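Mannosephosphate isomerase, putative (Archaeoglobus fulgidus, PDB 1ZX5) probably catalyses the zinc-dependent interconversion of D-mannose 6-phosphate and D-fructose 6-phosphate, as a putative type 1 mannose-6-phosphate isomerase of the cupin superfamily. Local coordinates at residues A[82-90]-A[183-191]; A[225-233]-A[292-300]. All coordinates share one frame; numbering follows the deposited sequence.

Contact 1 (A[82-90]-A[183-191])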
ATOM      1  N   LYS A  82     -12.991  -6.226  10.415  1.00 38.39           N
ATOM      2  CA  LYS A  82     -13.061  -6.031   8.966  1.00 37.61           C
ATOM      3  C   LYS A  82     -11.681  -6.279   8.380  1.00 35.67           C
ATOM      4  O   LYS A  82     -10.680  -6.210   9.097  1.00 35.05           O
ATOM      5  CB  LYS A  82     -13.507  -4.609   8.603  1.00 37.77           C
ATOM      6  CG  LYS A  82     -14.773  -4.127   9.305  1.00 39.82           C
ATOM      7  CD  LYS A  82     -15.190  -2.738   8.790  1.00 40.37           C
ATOM      8  CE  LYS A  82     -16.257  -2.095   9.697  1.00 44.85           C
ATOM      9  NZ  LYS A  82     -17.149  -3.138  10.304  1.00 45.46           N
ATOM     10  N   PHE A  83     -11.627  -6.541   7.077  1.00 33.79           N
ATOM     11  CA  PHE A  83     -10.355  -6.757   6.415  1.00 32.61           C
ATOM     12  C   PHE A  83      -9.464  -5.525   6.644  1.00 31.68           C
ATOM     13  O   PHE A  83      -9.865  -4.410   6.333  1.00 32.04           O
ATOM     14  CB  PHE A  83     -10.534  -7.077   4.931  1.00 32.16           C
ATOM     15  CG  PHE A  83      -9.300  -7.642   4.292  1.00 31.37           C
ATOM     16  CD1 PHE A  83      -9.038  -9.009   4.347  1.00 30.11           C
ATOM     17  CD2 PHE A  83      -8.391  -6.805   3.644  1.00 30.48           C
ATOM     18  CE1 PHE A  83      -7.893  -9.539   3.767  1.00 30.17           C
ATOM     19  CE2 PHE A  83      -7.240  -7.322   3.058  1.00 31.20           C
ATOM     20  CZ  PHE A  83      -6.988  -8.698   3.116  1.00 31.34           C
ATOM     21  N   PRO A  84      -8.280  -5.736   7.246  1.00 30.50           N
ATOM     22  CA  PRO A  84      -7.484  -4.665   7.845  1.00 29.44           C
ATOM     23  C   PRO A  84      -6.671  -3.745   6.921  1.00 28.53           C
ATOM     24  O   PRO A  84      -6.327  -2.634   7.331  1.00 28.46           O
ATOM     25  CB  PRO A  84      -6.559  -5.425   8.796  1.00 29.76           C
ATOM     26  CG  PRO A  84      -6.408  -6.776   8.179  1.00 29.61           C
ATOM     27  CD  PRO A  84      -7.674  -7.068   7.449  1.00 30.30           C
ATOM     28  N   ILE A  85      -6.374  -4.181   5.700  1.00 27.17           N
ATOM     29  CA  ILE A  85      -5.438  -3.452   4.846  1.00 25.83           C
ATOM     30  C   ILE A  85      -5.845  -3.403   3.375  1.00 25.78           C
ATOM     31  O   ILE A  85      -6.663  -4.206   2.902  1.00 25.19           O
ATOM     32  CB  ILE A  85      -3.955  -4.018   4.941  1.00 25.77           C
ATOM     33  CG1 ILE A  85      -3.887  -5.499   4.526  1.00 26.27           C
ATOM     34  CG2 ILE A  85      -3.349  -3.804   6.348  1.00 24.09           C
ATOM     35  CD1 ILE A  85      -2.432  -6.070   4.409  1.00 25.33           C
ATOM     36  N   LEU A  86      -5.233  -2.465   2.654  1.00 25.04           N
ATOM     37  CA  LEU A  86      -5.309  -2.425   1.208  1.00 25.12           C
ATOM     38  C   LEU A  86      -3.885  -2.286   0.673  1.00 25.21           C
ATOM     39  O   LEU A  86      -3.128  -1.407   1.108  1.00 25.61           O
ATOM     40  CB  LEU A  86      -6.193  -1.254   0.732  1.00 24.74           C
ATOM     41  CG  LEU A  86      -6.246  -0.946  -0.777  1.00 24.60           C
ATOM     42  CD1 LEU A  86      -6.717  -2.143  -1.615  1.00 23.44           C
ATOM     43  CD2 LEU A  86      -7.148   0.240  -1.039  1.00 25.11           C
ATOM     44  N   VAL A  87      -3.522  -3.161  -0.262  1.00 25.18           N
ATOM     45  CA  VAL A  87      -2.187  -3.170  -0.831  1.00 24.44           C
ATOM     46  C   VAL A  87      -2.285  -2.754  -2.284  1.00 24.88           C
ATOM     47  O   VAL A  87      -3.048  -3.342  -3.050  1.00 24.47           O
ATOM     48  CB  VAL A  87      -1.508  -4.579  -0.711  1.00 24.64           C
ATOM     49  CG1 VAL A  87      -0.120  -4.552  -1.298  1.00 22.68           C
ATOM     50  CG2 VAL A  87      -1.454  -5.034   0.748  1.00 23.38           C
ATOM     51  N   ARG A  88      -1.509  -1.736  -2.656  1.00 25.25           N
ATOM     52  CA  ARG A  88      -1.532  -1.201  -4.000  1.00 26.10           C
ATOM     53  C   ARG A  88      -0.139  -0.928  -4.538  1.00 26.47           C
ATOM     54  O   ARG A  88       0.676  -0.322  -3.844  1.00 27.03           O
ATOM     55  CB  ARG A  88      -2.293   0.115  -4.017  1.00 26.47           C
ATOM     56  CG  ARG A  88      -3.745  -0.022  -3.663  1.00 28.69           C
ATOM     57  CD  ARG A  88      -4.444   1.282  -3.883  1.00 33.23           C
ATOM     58  NE  ARG A  88      -4.245   2.218  -2.789  1.00 36.37           N
ATOM     59  CZ  ARG A  88      -4.696   3.468  -2.803  1.00 40.99           C
ATOM     60  NH1 ARG A  88      -5.351   3.940  -3.865  1.00 41.06           N
ATOM     61  NH2 ARG A  88      -4.490   4.254  -1.755  1.00 43.24           N
ATOM     62  N   LEU A  89       0.123  -1.372  -5.770  1.00 25.93           N
ATOM     63  CA  LEU A  89       1.205  -0.813  -6.567  1.00 25.92           C
ATOM     64  C   LEU A  89       0.700   0.499  -7.151  1.00 26.23           C
ATOM     65  O   LEU A  89      -0.435   0.556  -7.658  1.00 25.73           O
ATOM     66  CB  LEU A  89       1.629  -1.768  -7.695  1.00 25.61           C
ATOM     67  CG  LEU A  89       2.176  -3.136  -7.264  1.00 26.80           C
ATOM     68  CD1 LEU A  89       2.423  -4.009  -8.490  1.00 26.63           C
ATOM     69  CD2 LEU A  89       3.445  -2.957  -6.432  1.00 25.83           C
ATOM     70  N   ILE A  90       1.531   1.542  -7.065  1.00 26.09           N
ATOM     71  CA  ILE A  90       1.181   2.889  -7.556  1.00 26.29           C
ATOM     72  C   ILE A  90       2.286   3.390  -8.481  1.00 26.14           C
ATOM     73  O   ILE A  90       3.456   3.412  -8.106  1.00 26.13           O
ATOM     74  CB  ILE A  90       1.018   3.922  -6.393  1.00 26.59           C
ATOM     75  CG1 ILE A  90      -0.013   3.462  -5.348  1.00 26.10           C
ATOM     76  CG2 ILE A  90       0.753   5.368  -6.932  1.00 26.38           C
ATOM     77  CD1 ILE A  90      -1.438   3.582  -5.770  1.00 28.23           C
ATOM     78  N   VAL A 183       5.873   2.832  -6.459  1.00 27.42           N
ATOM     79  CA  VAL A 183       5.749   2.608  -5.020  1.00 28.52           C
ATOM     80  C   VAL A 183       4.726   1.509  -4.700  1.00 28.96           C
ATOM     81  O   VAL A 183       3.718   1.325  -5.413  1.00 29.73           O
ATOM     82  CB  VAL A 183       5.500   3.990  -4.257  1.00 28.87           C
ATOM     83  CG1 VAL A 183       4.453   4.821  -4.946  1.00 29.19           C
ATOM     84  CG2 VAL A 183       5.142   3.801  -2.781  1.00 30.00           C
ATOM     85  N   LEU A 184       5.041   0.731  -3.668  1.00 28.88           N
ATOM     86  CA  LEU A 184       4.100  -0.175  -3.047  1.00 28.30           C
ATOM     87  C   LEU A 184       3.527   0.552  -1.836  1.00 27.91           C
ATOM     88  O   LEU A 184       4.284   0.959  -0.946  1.00 27.64           O
ATOM     89  CB  LEU A 184       4.840  -1.443  -2.614  1.00 28.91           C
ATOM     90  CG  LEU A 184       4.082  -2.515  -1.811  1.00 30.14           C
ATOM     91  CD1 LEU A 184       2.937  -3.095  -2.636  1.00 32.08           C
ATOM     92  CD2 LEU A 184       5.020  -3.619  -1.384  1.00 29.38           C
ATOM     93  N   GLU A 185       2.204   0.708  -1.785  0.50 27.31           N
ATOM     94  CA  GLU A 185       1.548   1.411  -0.670  0.50 27.05           C
ATOM     95  C   GLU A 185       0.620   0.484   0.119  0.50 27.31           C
ATOM     96  O   GLU A 185      -0.418   0.045  -0.389  0.50 27.54           O
ATOM     97  CB  GLU A 185       0.793   2.676  -1.166  0.50 26.92           C
ATOM     98  CG  GLU A 185       1.707   3.701  -1.844  0.50 25.49           C
ATOM     99  CD  GLU A 185       1.049   5.031  -2.221  0.50 26.39           C
ATOM    100  OE1 GLU A 185      -0.063   5.351  -1.734  0.50 23.91           O
ATOM    101  OE2 GLU A 185       1.679   5.772  -3.011  0.50 22.69           O
ATOM    102  N   VAL A 186       1.002   0.184   1.358  1.00 27.28           N
ATOM    103  CA  VAL A 186       0.182  -0.632   2.234  1.00 26.90           C
ATOM    104  C   VAL A 186      -0.548   0.337   3.154  1.00 27.17           C
ATOM    105  O   VAL A 186       0.091   1.093   3.895  1.00 26.94           O
ATOM    106  CB  VAL A 186       1.024  -1.645   3.063  1.00 27.24           C
ATOM    107  CG1 VAL A 186       0.099  -2.542   3.903  1.00 25.82           C
ATOM    108  CG2 VAL A 186       1.908  -2.477   2.149  1.00 26.21           C
ATOM    109  N   SER A 187      -1.881   0.336   3.100  1.00 27.01           N
ATOM    110  CA  SER A 187      -2.655   1.235   3.944  1.00 26.79           C
ATOM    111  C   SER A 187      -3.776   0.509   4.669  1.00 26.91           C
ATOM    112  O   SER A 187      -4.003  -0.677   4.442  1.00 26.74           O
ATOM    113  CB  SER A 187      -3.231   2.375   3.120  1.00 26.70           C
ATOM    114  OG  SER A 187      -4.196   1.894   2.193  1.00 27.83           O
ATOM    115  N   SER A 188      -4.459   1.233   5.557  1.00 26.89           N
ATOM    116  CA  SER A 188      -5.782   0.836   6.038  1.00 27.23           C
ATOM    117  C   SER A 188      -6.656   0.477   4.842  1.00 27.01           C
ATOM    118  O   SER A 188      -6.410   0.927   3.714  1.00 26.68           O
ATOM    119  CB  SER A 188      -6.450   1.988   6.795  1.00 26.80           C
ATOM    120  OG  SER A 188      -5.549   2.580   7.718  1.00 28.39           O
ATOM    121  N   ASN A 189      -7.676  -0.335   5.093  1.00 27.27           N
ATOM    122  CA  ASN A 189      -8.623  -0.686   4.056  1.00 27.82           C
ATOM    123  C   ASN A 189      -9.612   0.469   3.823  1.00 28.24           C
ATOM    124  O   ASN A 189     -10.795   0.378   4.156  1.00 28.37           O
ATOM    125  CB  ASN A 189      -9.352  -1.993   4.404  1.00 27.30           C
ATOM    126  CG  ASN A 189     -10.204  -2.492   3.258  1.00 28.16           C
ATOM    127  OD1 ASN A 189      -9.943  -2.161   2.091  1.00 27.14           O
ATOM    128  ND2 ASN A 189     -11.229  -3.282   3.574  1.00 26.93           N
ATOM    129  N   SER A 190      -9.096   1.558   3.268  1.00 28.66           N
ATOM    130  CA  SER A 190      -9.851   2.784   3.041  1.00 29.03           C
ATOM    131  C   SER A 190      -9.147   3.604   1.982  1.00 29.74           C
ATOM    132  O   SER A 190      -7.917   3.641   1.924  1.00 29.66           O
ATOM    133  CB  SER A 190      -9.973   3.611   4.325  1.00 28.91           C
ATOM    134  OG  SER A 190     -10.578   4.872   4.067  1.00 28.33           O
ATOM    135  N   THR A 191      -9.939   4.274   1.153  1.00 30.90           N
ATOM    136  CA  THR A 191      -9.416   5.141   0.094  1.00 31.87           C
ATOM    137  C   THR A 191      -9.722   6.633   0.334  1.00 31.12           C
ATOM    138  O   THR A 191      -9.546   7.444  -0.576  1.00 31.98           O
ATOM    139  CB  THR A 191     -10.033   4.761  -1.278  1.00 32.27           C
ATOM    140  OG1 THR A 191     -11.456   4.642  -1.125  1.00 34.20           O
ATOM    141  CG2 THR A 191      -9.468   3.432  -1.777  1.00 34.35           C
TER
HETATM  142  O   HOH W   1      -8.833  -0.592   7.878  1.00 35.14           O
HETATM  143  O   HOH W   2      -8.545  -4.358   0.898  1.00 21.59           O
HETATM  144  O   HOH W   3      -2.933   1.184  -0.220  1.00 21.34           O
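Strands 85-90 and 183-188 run antiparallel, their axes 4.5 Å apart at an angle of 160°, and Leu86, Arg88 and Ile90 form hydrogen-bonded pairs with Ser187, Glu185 and Val183. They are the two central strands of a six-stranded antiparallel sheet consistent with the cupin-type fold of this family, flanked by strands 36-41 and 119-123. The two faces differ. Val87, Leu89, Leu184 and Val186 form an apolar one, on which Leu184 CD1 bridges two neighbours, 3.6 Å from Val87 CG1 and 3.8 Å from Leu89 CD2; Val87, Leu184 and Val186 also reach strand 291-298.

The other face is mixed. Ile90 and Glu185 meet at about a right angle: in the conformer given here, one of two, Glu185 CD lies 3.7 Å from Ile90 CG1. Arg88 bends at chi3 (-80°), and its NH1 makes a salt bridge to Glu38 on strand 36-41. Water 3, at the guanidinium edge and in its plane, accepts from Arg88 NE and donates to Glu185 O and Ser187 OG, tying both strands together over this face.

Beyond the Leu86-Ser187 pair, Asn189 centres an inverse gamma turn and sets its side chain beside the backbone of Phe83 and Ile85. Its ND2 makes a weak hydrogen bond to Phe83 O at 3.3 Å, while water 2 donates both to Asn189 OD1, at 2.9 Å, and to Ile85 O, at 2.8 Å.

Contact 2 (A[225-233]-A[292-300]). With ACY (acetic acid), chain E.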
ATOM      1  N   ALA A 225       9.299  -0.648   7.059  1.00 33.30           N
ATOM      2  CA  ALA A 225       8.440   0.355   7.678  1.00 32.83           C
ATOM      3  C   ALA A 225       7.226  -0.295   8.322  1.00 32.81           C
ATOM      4  O   ALA A 225       6.784  -1.359   7.887  1.00 32.38           O
ATOM      5  CB  ALA A 225       7.992   1.403   6.643  1.00 32.68           C
ATOM      6  N   GLU A 226       6.691   0.352   9.357  1.00 32.91           N
ATOM      7  CA  GLU A 226       5.459  -0.105   9.988  1.00 34.08           C
ATOM      8  C   GLU A 226       4.608   1.005  10.610  1.00 33.58           C
ATOM      9  O   GLU A 226       5.077   2.114  10.873  1.00 33.09           O
ATOM     10  CB  GLU A 226       5.709  -1.260  10.986  1.00 33.88           C
ATOM     11  CG  GLU A 226       6.784  -1.035  12.016  1.00 36.49           C
ATOM     12  CD  GLU A 226       7.048  -2.264  12.904  1.00 36.62           C
ATOM     13  OE1 GLU A 226       7.291  -3.396  12.402  1.00 39.85           O
ATOM     14  OE2 GLU A 226       7.002  -2.088  14.128  1.00 40.32           O
ATOM     15  N   THR A 227       3.330   0.688  10.791  1.00 33.61           N
ATOM     16  CA  THR A 227       2.413   1.501  11.574  1.00 33.39           C
ATOM     17  C   THR A 227       2.120   0.669  12.820  1.00 33.71           C
ATOM     18  O   THR A 227       2.843  -0.300  13.087  1.00 33.64           O
ATOM     19  CB  THR A 227       1.132   1.829  10.782  1.00 33.24           C
ATOM     20  OG1 THR A 227       0.333   0.649  10.643  1.00 33.34           O
ATOM     21  CG2 THR A 227       1.470   2.373   9.395  1.00 32.06           C
ATOM     22  N   GLU A 228       1.089   1.005  13.597  1.00 33.73           N
ATOM     23  CA  GLU A 228       0.791   0.172  14.766  1.00 33.72           C
ATOM     24  C   GLU A 228      -0.023  -1.057  14.378  1.00 32.12           C
ATOM     25  O   GLU A 228      -0.182  -1.971  15.178  1.00 32.28           O
ATOM     26  CB  GLU A 228       0.098   0.963  15.894  1.00 35.25           C
ATOM     27  CG  GLU A 228       1.041   1.854  16.763  1.00 39.83           C
ATOM     28  CD  GLU A 228       1.979   1.051  17.690  1.00 46.40           C
ATOM     29  OE1 GLU A 228       1.776   1.098  18.928  1.00 49.27           O
ATOM     30  OE2 GLU A 228       2.924   0.375  17.197  1.00 49.20           O
ATOM     31  N   ASN A 229      -0.517  -1.084  13.144  1.00 30.42           N
ATOM     32  CA  ASN A 229      -1.434  -2.136  12.712  1.00 29.04           C
ATOM     33  C   ASN A 229      -0.862  -3.125  11.699  1.00 27.86           C
ATOM     34  O   ASN A 229      -1.386  -4.224  11.538  1.00 27.06           O
ATOM     35  CB  ASN A 229      -2.712  -1.513  12.162  1.00 28.97           C
ATOM     36  CG  ASN A 229      -3.536  -0.825  13.242  1.00 30.02           C
ATOM     37  OD1 ASN A 229      -3.899   0.342  13.110  1.00 31.61           O
ATOM     38  ND2 ASN A 229      -3.824  -1.540  14.308  1.00 28.19           N
ATOM     39  N   PHE A 230       0.195  -2.713  11.011  1.00 26.56           N
ATOM     40  CA  PHE A 230       0.789  -3.516   9.956  1.00 26.40           C
ATOM     41  C   PHE A 230       2.203  -3.030   9.624  1.00 26.03           C
ATOM     42  O   PHE A 230       2.599  -1.925   9.993  1.00 25.88           O
ATOM     43  CB  PHE A 230      -0.103  -3.517   8.695  1.00 25.72           C
ATOM     44  CG  PHE A 230      -0.396  -2.148   8.148  1.00 26.64           C
ATOM     45  CD1 PHE A 230       0.526  -1.490   7.323  1.00 26.72           C
ATOM     46  CD2 PHE A 230      -1.602  -1.504   8.449  1.00 27.20           C
ATOM     47  CE1 PHE A 230       0.247  -0.223   6.814  1.00 25.77           C
ATOM     48  CE2 PHE A 230      -1.886  -0.236   7.943  1.00 24.89           C
ATOM     49  CZ  PHE A 230      -0.961   0.396   7.123  1.00 25.79           C
ATOM     50  N   GLY A 231       2.957  -3.860   8.917  1.00 25.75           N
ATOM     51  CA  GLY A 231       4.278  -3.457   8.472  1.00 25.53           C
ATOM     52  C   GLY A 231       4.664  -4.188   7.209  1.00 25.80           C
ATOM     53  O   GLY A 231       3.924  -5.039   6.712  1.00 25.47           O
ATOM     54  N   LEU A 232       5.844  -3.855   6.708  1.00 25.93           N
ATOM     55  CA  LEU A 232       6.409  -4.471   5.522  1.00 25.89           C
ATOM     56  C   LEU A 232       7.924  -4.525   5.713  1.00 25.80           C
ATOM     57  O   LEU A 232       8.502  -3.649   6.365  1.00 24.93           O
ATOM     58  CB  LEU A 232       6.037  -3.667   4.263  1.00 25.63           C
ATOM     59  CG  LEU A 232       6.594  -2.242   4.103  1.00 25.87           C
ATOM     60  CD1 LEU A 232       7.994  -2.254   3.473  1.00 25.51           C
ATOM     61  CD2 LEU A 232       5.643  -1.397   3.246  1.00 24.77           C
ATOM     62  N   GLU A 233       8.553  -5.558   5.163  1.00 26.12           N
ATOM     63  CA  GLU A 233      10.018  -5.665   5.156  1.00 27.43           C
ATOM     64  C   GLU A 233      10.456  -6.305   3.860  1.00 26.54           C
ATOM     65  O   GLU A 233       9.765  -7.172   3.329  1.00 26.57           O
ATOM     66  CB  GLU A 233      10.539  -6.496   6.337  1.00 27.15           C
ATOM     67  CG  GLU A 233       9.947  -7.913   6.408  1.00 29.69           C
ATOM     68  CD  GLU A 233      10.560  -8.770   7.498  1.00 30.65           C
ATOM     69  OE1 GLU A 233      11.432  -8.270   8.238  1.00 36.61           O
ATOM     70  OE2 GLU A 233      10.189  -9.963   7.597  1.00 34.89           O
ATOM     71  N   LYS A 292      14.521 -10.173  -4.275  1.00 24.27           N
ATOM     72  CA  LYS A 292      13.999  -9.373  -3.172  1.00 24.34           C
ATOM     73  C   LYS A 292      12.513  -9.579  -3.108  1.00 24.00           C
ATOM     74  O   LYS A 292      11.803  -9.360  -4.093  1.00 24.05           O
ATOM     75  CB  LYS A 292      14.333  -7.883  -3.341  1.00 24.21           C
ATOM     76  CG  LYS A 292      15.834  -7.634  -3.362  1.00 24.55           C
ATOM     77  CD  LYS A 292      16.159  -6.172  -3.341  1.00 28.42           C
ATOM     78  CE  LYS A 292      17.602  -5.945  -3.768  1.00 28.90           C
ATOM     79  NZ  LYS A 292      18.535  -6.338  -2.690  1.00 31.19           N
ATOM     80  N   ILE A 293      12.050 -10.044  -1.957  1.00 23.89           N
ATOM     81  CA  ILE A 293      10.637 -10.317  -1.772  1.00 23.71           C
ATOM     82  C   ILE A 293      10.173  -9.455  -0.592  1.00 23.77           C
ATOM     83  O   ILE A 293      10.865  -9.350   0.415  1.00 23.27           O
ATOM     84  CB  ILE A 293      10.378 -11.863  -1.596  1.00 24.23           C
ATOM     85  CG1 ILE A 293       8.878 -12.205  -1.696  1.00 23.79           C
ATOM     86  CG2 ILE A 293      11.039 -12.422  -0.304  1.00 23.08           C
ATOM     87  CD1 ILE A 293       8.608 -13.699  -1.935  1.00 23.42           C
ATOM     88  N   VAL A 294       9.024  -8.810  -0.746  1.00 23.27           N
ATOM     89  CA  VAL A 294       8.485  -7.964   0.295  1.00 23.16           C
ATOM     90  C   VAL A 294       7.491  -8.776   1.108  1.00 23.72           C
ATOM     91  O   VAL A 294       6.559  -9.369   0.546  1.00 24.12           O
ATOM     92  CB  VAL A 294       7.778  -6.705  -0.297  1.00 23.34           C
ATOM     93  CG1 VAL A 294       7.306  -5.764   0.834  1.00 22.11           C
ATOM     94  CG2 VAL A 294       8.710  -5.971  -1.290  1.00 21.77           C
ATOM     95  N   ARG A 295       7.682  -8.808   2.422  1.00 23.54           N
ATOM     96  CA  ARG A 295       6.718  -9.443   3.309  1.00 23.50           C
ATOM     97  C   ARG A 295       5.865  -8.367   3.990  1.00 23.60           C
ATOM     98  O   ARG A 295       6.389  -7.502   4.683  1.00 23.31           O
ATOM     99  CB  ARG A 295       7.429 -10.298   4.356  1.00 23.23           C
ATOM    100  CG  ARG A 295       6.488 -11.175   5.149  1.00 24.58           C
ATOM    101  CD  ARG A 295       7.210 -12.004   6.208  1.00 25.88           C
ATOM    102  NE  ARG A 295       7.730 -11.195   7.305  1.00 25.66           N
ATOM    103  CZ  ARG A 295       7.142 -11.030   8.486  1.00 26.55           C
ATOM    104  NH1 ARG A 295       7.733 -10.270   9.407  1.00 25.52           N
ATOM    105  NH2 ARG A 295       5.986 -11.628   8.771  1.00 25.64           N
ATOM    106  N   ILE A 296       4.556  -8.442   3.786  1.00 23.40           N
ATOM    107  CA  ILE A 296       3.607  -7.525   4.388  1.00 23.85           C
ATOM    108  C   ILE A 296       2.889  -8.310   5.484  1.00 24.63           C
ATOM    109  O   ILE A 296       2.446  -9.425   5.263  1.00 24.96           O
ATOM    110  CB  ILE A 296       2.610  -6.957   3.312  1.00 23.87           C
ATOM    111  CG1 ILE A 296       3.390  -6.298   2.167  1.00 23.00           C
ATOM    112  CG2 ILE A 296       1.584  -5.992   3.943  1.00 22.72           C
ATOM    113  CD1 ILE A 296       2.590  -6.116   0.853  1.00 24.09           C
ATOM    114  N   TYR A 297       2.803  -7.748   6.676  1.00 25.32           N
ATOM    115  CA  TYR A 297       2.276  -8.499   7.807  1.00 26.37           C
ATOM    116  C   TYR A 297       1.398  -7.614   8.679  1.00 26.83           C
ATOM    117  O   TYR A 297       1.548  -6.391   8.702  1.00 26.54           O
ATOM    118  CB  TYR A 297       3.426  -9.109   8.645  1.00 26.48           C
ATOM    119  CG  TYR A 297       4.453  -8.090   9.062  1.00 27.45           C
ATOM    120  CD1 TYR A 297       4.311  -7.383  10.263  1.00 27.23           C
ATOM    121  CD2 TYR A 297       5.555  -7.803   8.247  1.00 27.88           C
ATOM    122  CE1 TYR A 297       5.230  -6.433  10.653  1.00 28.04           C
ATOM    123  CE2 TYR A 297       6.497  -6.851   8.632  1.00 28.23           C
ATOM    124  CZ  TYR A 297       6.324  -6.166   9.834  1.00 29.72           C
ATOM    125  OH  TYR A 297       7.245  -5.214  10.238  1.00 29.48           O
ATOM    126  N   LEU A 298       0.480  -8.255   9.395  1.00 28.00           N
ATOM    127  CA  LEU A 298      -0.352  -7.573  10.377  1.00 28.61           C
ATOM    128  C   LEU A 298       0.392  -7.538  11.706  1.00 29.90           C
ATOM    129  O   LEU A 298       1.231  -8.396  11.985  1.00 29.91           O
ATOM    130  CB  LEU A 298      -1.698  -8.282  10.514  1.00 27.83           C
ATOM    131  CG  LEU A 298      -2.494  -8.492   9.223  1.00 26.72           C
ATOM    132  CD1 LEU A 298      -3.822  -9.176   9.540  1.00 24.63           C
ATOM    133  CD2 LEU A 298      -2.711  -7.168   8.447  1.00 24.13           C
ATOM    134  N   LYS A 299       0.112  -6.518  12.503  1.00 31.40           N
ATOM    135  CA  LYS A 299       0.700  -6.396  13.819  1.00 33.33           C
ATOM    136  C   LYS A 299      -0.392  -6.514  14.875  1.00 34.78           C
ATOM    137  O   LYS A 299      -1.464  -5.908  14.762  1.00 34.76           O
ATOM    138  CB  LYS A 299       1.442  -5.072  13.959  1.00 33.09           C
ATOM    139  CG  LYS A 299       2.773  -5.043  13.243  1.00 33.84           C
ATOM    140  CD  LYS A 299       3.361  -3.652  13.263  1.00 36.32           C
ATOM    141  CE  LYS A 299       3.889  -3.287  14.648  1.00 37.76           C
ATOM    142  NZ  LYS A 299       4.229  -1.842  14.726  1.00 38.90           N
ATOM    143  N   VAL A 300      -0.101  -7.308  15.893  1.00 36.88           N
ATOM    144  CA  VAL A 300      -1.033  -7.599  16.970  1.00 38.84           C
ATOM    145  C   VAL A 300      -0.324  -7.403  18.313  1.00 39.49           C
ATOM    146  O   VAL A 300      -0.600  -6.436  19.027  1.00 41.10           O
ATOM    147  CB  VAL A 300      -1.563  -9.050  16.870  1.00 38.85           C
ATOM    148  CG1 VAL A 300      -0.430 -10.037  17.097  1.00 39.71           C
ATOM    149  CG2 VAL A 300      -2.673  -9.285  17.891  1.00 40.31           C
TER
HETATM  150  C   ACY E 502      17.130  -3.992   0.226  1.00 39.78           C
HETATM  151  O   ACY E 502      17.676  -3.911  -0.895  1.00 40.05           O
HETATM  152  OXT ACY E 502      16.949  -5.067   0.843  1.00 39.97           O
HETATM  153  CH3 ACY E 502      16.684  -2.724   0.869  1.00 39.24           C
HETATM  154  O   HOH W   4       8.996  -3.994   8.989  1.00 36.36           O
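A beta hairpin, strands 224-226 and 230-237, lays its second arm against the C-terminal strand 291-298 in the five-stranded antiparallel sheet of the C-terminal cupin domain. Gly231 pairs with Tyr297 and Glu233 with Arg295 through two backbone hydrogen bonds each. The Tyr297 ring lies over Gly231, whose CA sits 4.0 Å from the ring centroid in a CH-pi contact; chi1 of 53° sets the ring above the neighbouring strand. Its hydroxyl thereby reaches the first arm, 2.8 Å from Glu226 OE1, which approaches at the ring edge. On the same face, Arg295 grips a single oxygen of Glu233 side-on in a salt bridge: NE at 2.8 Å and NH1 at 3.1 Å both hydrogen-bond to OE2 from one side of the carboxylate, whose plane stands 69° from that of the guanidinium.

Lys299 reaches across to the turn. Bent at chi3 (73°), it carries NZ to Thr227 O at 2.6 Å and to Glu226 OE2 at 2.8 Å, the latter a weak bond within a salt bridge; Glu228 OE2 completes the network at 3.6 Å. Inside the turn, Thr227 OG1 accepts from Asn229 N in an ST turn and rests over the centre of the Phe230 ring. Phe230, Leu232, Val294, Ile296 and Leu298 form the opposite, apolar face, which packs on strands 85-92 and 181-188, while strand 250-256 flanks 291-298 on its other edge.

In the fold
After several earlier strands and two helices the chain reaches 82-90, and contact 1 pairs it with 183-191, the 92 residues between them including both helices and strands. Contact 2 opens only later: segment 225-233, in the hairpin, is joined by the C-terminal strand after 58 residues without helix. The two loops therefore follow in series, neither nested nor crossed. In space the contacts are neighbours, with centres 11 Å apart, and their sheets meet face to face. The Phe230 ring presses on the first sheet, its CE1 3.2 Å from Val186 O and its CD2 3.6 Å from Ile85 CG2, while Pro84 meets Leu298, joining the first sheet to the C-terminal cupin domain.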